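Local atomic coordinates of putative metalloprotease II (PDB entry 4ON1), a protein that probably acts as a zinc-dependent metalloendopeptidase, an extracellular protease related to fragilysin that cleaves peptide bonds within proteins. Residues S249-G254 with L263-N268; D346-L351 with S357-P362. One frame throughout, in Å; residues are numbered along the deposited sequence.

Interaction 1: S249-G254 with L263-N268; sequences SSHKGG and LESFQN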
loop_
_atom_site.group_PDB
_atom_site.type_symbol
_atom_site.label_atom_id
_atom_site.label_comp_id
_atom_site.label_asym_id
_atom_site.label_seq_id
_atom_site.Cartn_x
_atom_site.Cartn_y
_atom_site.Cartn_z
ATOM N N SER A 249 3.117 8.981 -15.184
ATOM C CA SER A 249 2.219 9.532 -16.186
ATOM C C SER A 249 2.538 10.998 -16.401
ATOM O O SER A 249 3.383 11.566 -15.709
ATOM C CB SER A 249 0.758 9.395 -15.761
ATOM O OG SER A 249 0.442 10.423 -14.847
ATOM N N SER A 250 1.857 11.614 -17.359
ATOM C CA SER A 250 1.942 13.056 -17.512
ATOM C C SER A 250 0.589 13.665 -17.154
ATOM O O SER A 250 0.253 14.768 -17.580
ATOM C CB SER A 250 2.369 13.434 -18.935
ATOM O OG SER A 250 1.328 13.177 -19.856
ATOM N N HIS A 251 -0.194 12.933 -16.365
ATOM C CA HIS A 251 -1.517 13.406 -15.970
ATOM C C HIS A 251 -1.457 14.135 -14.638
ATOM O O HIS A 251 -1.077 13.551 -13.619
ATOM C CB HIS A 251 -2.506 12.246 -15.882
ATOM C CG HIS A 251 -3.852 12.641 -15.359
ATOM N ND1 HIS A 251 -4.731 13.426 -16.076
ATOM C CD2 HIS A 251 -4.477 12.344 -14.193
ATOM C CE1 HIS A 251 -5.835 13.602 -15.372
ATOM N NE2 HIS A 251 -5.709 12.955 -14.225
ATOM N N LYS A 252 -1.809 15.419 -14.660
ATOM C CA LYS A 252 -1.847 16.259 -13.458
ATOM C C LYS A 252 -3.270 16.481 -12.957
ATOM O O LYS A 252 -4.229 16.283 -13.702
ATOM C CB LYS A 252 -1.195 17.612 -13.743
ATOM C CG LYS A 252 0.212 17.524 -14.296
ATOM C CD LYS A 252 0.717 18.912 -14.683
ATOM C CE LYS A 252 2.047 18.849 -15.416
ATOM N NZ LYS A 252 2.499 20.194 -15.880
ATOM N N GLY A 253 -3.397 16.913 -11.704
ATOM C CA GLY A 253 -4.689 17.268 -11.128
ATOM C C GLY A 253 -4.551 18.429 -10.154
ATOM O O GLY A 253 -3.440 18.722 -9.701
ATOM N N GLY A 254 -5.646 19.130 -9.856
ATOM C CA GLY A 254 -5.570 20.199 -8.871
ATOM C C GLY A 254 -5.686 19.616 -7.472
ATOM O O GLY A 254 -6.241 18.527 -7.280
ATOM N N LEU A 263 -11.717 11.531 -11.156
ATOM C CA LEU A 263 -11.726 10.170 -11.692
ATOM C C LEU A 263 -12.001 10.169 -13.197
ATOM O O LEU A 263 -11.293 9.517 -13.973
ATOM C CB LEU A 263 -12.782 9.319 -10.985
ATOM C CG LEU A 263 -12.864 7.879 -11.496
ATOM C CD1 LEU A 263 -11.524 7.174 -11.325
ATOM C CD2 LEU A 263 -13.965 7.120 -10.783
ATOM N N GLU A 264 -13.032 10.909 -13.599
ATOM C CA GLU A 264 -13.400 11.022 -15.008
ATOM C C GLU A 264 -12.250 11.595 -15.828
ATOM O O GLU A 264 -11.959 11.123 -16.927
ATOM C CB GLU A 264 -14.650 11.901 -15.166
ATOM C CG GLU A 264 -15.929 11.234 -14.670
ATOM C CD GLU A 264 -17.162 12.109 -14.838
ATOM O OE1 GLU A 264 -17.073 13.139 -15.541
ATOM O OE2 GLU A 264 -18.218 11.773 -14.254
ATOM N N SER A 265 -11.589 12.606 -15.279
ATOM C CA SER A 265 -10.444 13.208 -15.947
ATOM C C SER A 265 -9.321 12.184 -16.074
ATOM O O SER A 265 -8.634 12.125 -17.093
ATOM C CB SER A 265 -9.970 14.449 -15.182
ATOM O OG SER A 265 -8.778 14.972 -15.741
ATOM N N PHE A 266 -9.150 11.370 -15.038
ATOM C CA PHE A 266 -8.169 10.288 -15.059
ATOM C C PHE A 266 -8.465 9.298 -16.179
ATOM O O PHE A 266 -7.576 8.919 -16.943
ATOM C CB PHE A 266 -8.146 9.561 -13.711
ATOM C CG PHE A 266 -7.167 8.406 -13.645
ATOM C CD1 PHE A 266 -7.546 7.191 -13.085
ATOM C CD2 PHE A 266 -5.876 8.539 -14.133
ATOM C CE1 PHE A 266 -6.655 6.129 -13.001
ATOM C CE2 PHE A 266 -4.970 7.478 -14.060
ATOM C CZ PHE A 266 -5.359 6.272 -13.491
ATOM N N GLN A 267 -9.719 8.873 -16.272
ATOM C CA GLN A 267 -10.104 7.886 -17.276
ATOM C C GLN A 267 -9.987 8.410 -18.704
ATOM O O GLN A 267 -9.553 7.688 -19.604
ATOM C CB GLN A 267 -11.525 7.402 -17.005
ATOM C CG GLN A 267 -11.631 6.465 -15.790
ATOM C CD GLN A 267 -13.077 6.131 -15.461
ATOM O OE1 GLN A 267 -13.865 7.017 -15.127
ATOM N NE2 GLN A 267 -13.435 4.853 -15.567
ATOM N N ASN A 268 -10.365 9.663 -18.914
ATOM C CA ASN A 268 -10.186 10.275 -20.222
ATOM C C ASN A 268 -8.706 10.338 -20.601
ATOM O O ASN A 268 -8.350 10.131 -21.757
ATOM C CB ASN A 268 -10.825 11.660 -20.271
ATOM C CG ASN A 268 -12.337 11.593 -20.412
ATOM O OD1 ASN A 268 -12.886 10.590 -20.887
ATOM N ND2 ASN A 268 -13.019 12.661 -20.007
HETATM O O HOH W 1 -7.163 17.196 -13.989
#
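His251 reaches across from the loop 249-254 to the helix face formed by Ser265 and Phe266. The CA atoms of His251 and Phe266 are the nearest pair, 7.4 Å apart. CB points at the helix. With chi1 at 175°, CG lies opposite the backbone N and carries the imidazole on in the same direction. Beyond CG the ring atoms divide their contacts. His251 CD2 comes to 4.1 Å from CD2 of Phe266. His251 NE2 sits 3.7 Å from CA of Phe266, so the ring also touches the helix backbone. His251 CE1 goes to the neighbouring residue and meets OG of Ser265 at 3.3 Å. This hydroxyl lies at the imidazole edge, in the ring plane. His251 CE1 is also 3.6 Å from O of Ser265.

The two aromatic side chains cross at about a right angle. The ring planes of His251 and Phe266 are inclined by 41°, so the two rings meet at a slant. Phe266 belongs to helix 259-271 of the peptidase region. Its ring also packs on Ile208 of strand 201-209 and on Tyr284 and Leu286 of strand 284-288. His251 touches Leu286 too, which both rings therefore share. Tyr269, farther along the helix, meets the His251 ring as well.

The base of the histidine is held by an ST turn. His251 N donates to Ser249 OG at 3.0 Å, with an angle of 161° at the hydrogen. The same OG is bonded to Lys209 O, which links the turn to the end of strand 201-209. At the exposed border of the contact a water bridges the two segments. It donates to O of Lys252 and is hydrogen-bonded to OG of Ser265, 3.3 Å from the water oxygen.

Interaction 2: D346-L351 with S357-P362; sequences DNEQDL and SPQVTP
Ser357 begins the contact with Glu348, its OG a loose 4.3 Å from Glu348 O. The same OG accepts from Gln359 N, an ST turn within the type I turn 357-360. Gln359 lies alongside Glu348, both side chains running the same way. Gln359 CG is 3.2 Å from Glu348 OE2, and carboxylate and amide planes differ by 23°. Gln359 O rests 3.6 Å from Gln349 CA. Val360 follows. Its CG1 packs 3.8 Å from Leu351 CA, and its CA makes a CH...O contact with Glu348 O. Leu351 directly precedes Met352, whose place after the zinc-binding histidines is consistent with the Met-turn of metzincins. Leu351 O is bonded to ND1 of the zinc ligand His334, a second-shell link that would orient that imidazole. Thr361 grips Gln349 O twice. Thr361 OG1 donates to Gln349 O at 2.7 Å, tilted 18° from the carbonyl plane, and Thr361 N donates to the same O at 2.9 Å from well above it. Chi1 of 70° sets OG1 between N and the carbonyl carbon, which brings both donors to one acceptor. Thr361 O lies 3.4 Å from Leu351 CB. Pro362 C is 4.2 Å from Leu351 CB.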
loop_
_atom_site.group_PDB
_atom_site.type_symbol
_atom_site.label_atom_id
_atom_site.label_comp_id
_atom_site.label_asym_id
_atom_site.label_seq_id
_atom_site.Cartn_x
_atom_site.Cartn_y
_atom_site.Cartn_z
ATOM N N ASP A 346 -19.902 -2.198 9.666
ATOM C CA ASP A 346 -19.895 -1.488 10.946
ATOM C C ASP A 346 -18.846 -2.026 11.914
ATOM O O ASP A 346 -18.872 -1.712 13.103
ATOM C CB ASP A 346 -21.273 -1.566 11.628
ATOM C CG ASP A 346 -22.392 -0.983 10.782
ATOM O OD1 ASP A 346 -23.571 -1.239 11.114
ATOM O OD2 ASP A 346 -22.103 -0.286 9.785
ATOM N N ASN A 347 -17.920 -2.828 11.407
ATOM C CA ASN A 347 -16.838 -3.347 12.232
ATOM C C ASN A 347 -15.605 -2.450 12.101
ATOM O O ASN A 347 -15.005 -2.367 11.028
ATOM C CB ASN A 347 -16.523 -4.784 11.813
ATOM C CG ASN A 347 -15.478 -5.442 12.689
ATOM O OD1 ASN A 347 -14.809 -4.791 13.494
ATOM N ND2 ASN A 347 -15.325 -6.753 12.527
ATOM N N GLU A 348 -15.208 -1.802 13.194
ATOM C CA GLU A 348 -14.141 -0.800 13.124
ATOM C C GLU A 348 -12.761 -1.393 12.835
ATOM O O GLU A 348 -11.835 -0.664 12.485
ATOM C CB GLU A 348 -14.076 0.020 14.415
ATOM C CG GLU A 348 -13.380 -0.681 15.568
ATOM C CD GLU A 348 -13.271 0.204 16.796
ATOM O OE1 GLU A 348 -13.993 1.225 16.858
ATOM O OE2 GLU A 348 -12.467 -0.125 17.698
ATOM N N GLN A 349 -12.619 -2.706 12.980
ATOM C CA GLN A 349 -11.343 -3.355 12.681
ATOM C C GLN A 349 -11.279 -3.741 11.209
ATOM O O GLN A 349 -10.209 -4.032 10.668
ATOM C CB GLN A 349 -11.151 -4.601 13.549
ATOM C CG GLN A 349 -10.512 -4.345 14.907
ATOM C CD GLN A 349 -10.375 -5.616 15.734
ATOM O OE1 GLN A 349 -11.244 -6.490 15.701
ATOM N NE2 GLN A 349 -9.276 -5.726 16.474
ATOM N N ASP A 350 -12.433 -3.728 10.558
ATOM C CA ASP A 350 -12.505 -4.131 9.167
ATOM C C ASP A 350 -11.952 -3.052 8.238
ATOM O O ASP A 350 -12.186 -1.861 8.439
ATOM C CB ASP A 350 -13.948 -4.462 8.782
ATOM C CG ASP A 350 -14.039 -5.268 7.498
ATOM O OD1 ASP A 350 -13.737 -4.708 6.413
ATOM O OD2 ASP A 350 -14.416 -6.459 7.576
ATOM N N LEU A 351 -11.210 -3.491 7.230
ATOM C CA LEU A 351 -10.718 -2.618 6.179
ATOM C C LEU A 351 -11.830 -1.755 5.582
ATOM O O LEU A 351 -11.610 -0.596 5.218
ATOM C CB LEU A 351 -10.069 -3.454 5.078
ATOM C CG LEU A 351 -9.668 -2.651 3.844
ATOM C CD1 LEU A 351 -8.644 -1.583 4.245
ATOM C CD2 LEU A 351 -9.103 -3.572 2.782
ATOM N N SER A 357 -11.349 5.562 11.020
ATOM C CA SER A 357 -10.951 5.225 12.384
ATOM C C SER A 357 -9.539 4.648 12.375
ATOM O O SER A 357 -9.122 4.050 11.387
ATOM C CB SER A 357 -11.945 4.238 13.011
ATOM O OG SER A 357 -11.310 3.393 13.954
ATOM N N PRO A 358 -8.789 4.850 13.471
ATOM C CA PRO A 358 -7.417 4.338 13.597
ATOM C C PRO A 358 -7.342 2.865 13.977
ATOM O O PRO A 358 -6.246 2.300 14.063
ATOM C CB PRO A 358 -6.822 5.195 14.728
ATOM C CG PRO A 358 -7.825 6.296 14.985
ATOM C CD PRO A 358 -9.147 5.714 14.606
ATOM N N GLN A 359 -8.499 2.248 14.178
ATOM C CA GLN A 359 -8.561 0.849 14.573
ATOM C C GLN A 359 -8.596 -0.065 13.345
ATOM O O GLN A 359 -8.462 -1.285 13.461
ATOM C CB GLN A 359 -9.787 0.607 15.447
ATOM C CG GLN A 359 -9.859 1.508 16.673
ATOM C CD GLN A 359 -8.702 1.298 17.630
ATOM O OE1 GLN A 359 -8.148 0.200 17.723
ATOM N NE2 GLN A 359 -8.329 2.355 18.347
ATOM N N VAL A 360 -8.788 0.532 12.176
ATOM C CA VAL A 360 -8.925 -0.229 10.942
ATOM C C VAL A 360 -7.672 -1.056 10.661
ATOM O O VAL A 360 -6.552 -0.572 10.824
ATOM C CB VAL A 360 -9.207 0.717 9.755
ATOM C CG1 VAL A 360 -9.071 -0.009 8.416
ATOM C CG2 VAL A 360 -10.592 1.319 9.891
ATOM N N THR A 361 -7.876 -2.312 10.267
ATOM C CA THR A 361 -6.788 -3.201 9.865
ATOM C C THR A 361 -6.965 -3.513 8.388
ATOM O O THR A 361 -8.078 -3.404 7.867
ATOM C CB THR A 361 -6.780 -4.516 10.675
ATOM O OG1 THR A 361 -7.910 -5.314 10.300
ATOM C CG2 THR A 361 -6.818 -4.234 12.173
ATOM N N PRO A 362 -5.879 -3.901 7.697
ATOM C CA PRO A 362 -6.019 -4.167 6.259
ATOM C C PRO A 362 -6.567 -5.559 5.969
ATOM O O PRO A 362 -6.020 -6.279 5.130
ATOM C CB PRO A 362 -4.587 -4.020 5.741
ATOM C CG PRO A 362 -3.741 -4.446 6.900
ATOM C CD PRO A 362 -4.473 -3.969 8.138
#

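How the interactions relate
From the N terminus, the chain first passes through the fragilysin-type N-terminal region, and Asp176, farther on, is a ligand of the zinc. Interaction 1 then closes the short loop between strand 240-248 and helix 259-271. The chain continues through strands 284-288 and 319-323 to helix 331-340, which bears His334 and His338. After His344, interaction 2 closes a second loop, before helix 367-378. The two loops follow in series, neither enclosing nor crossing the other. The centres of interactions 1 and 2 are about 30 Å apart and their nearest atoms about 18 Å. Interaction 1 ties a loop to a helix beside the strands, away from the metal. Interaction 2 folds the chain back on itself close to the zinc ligands.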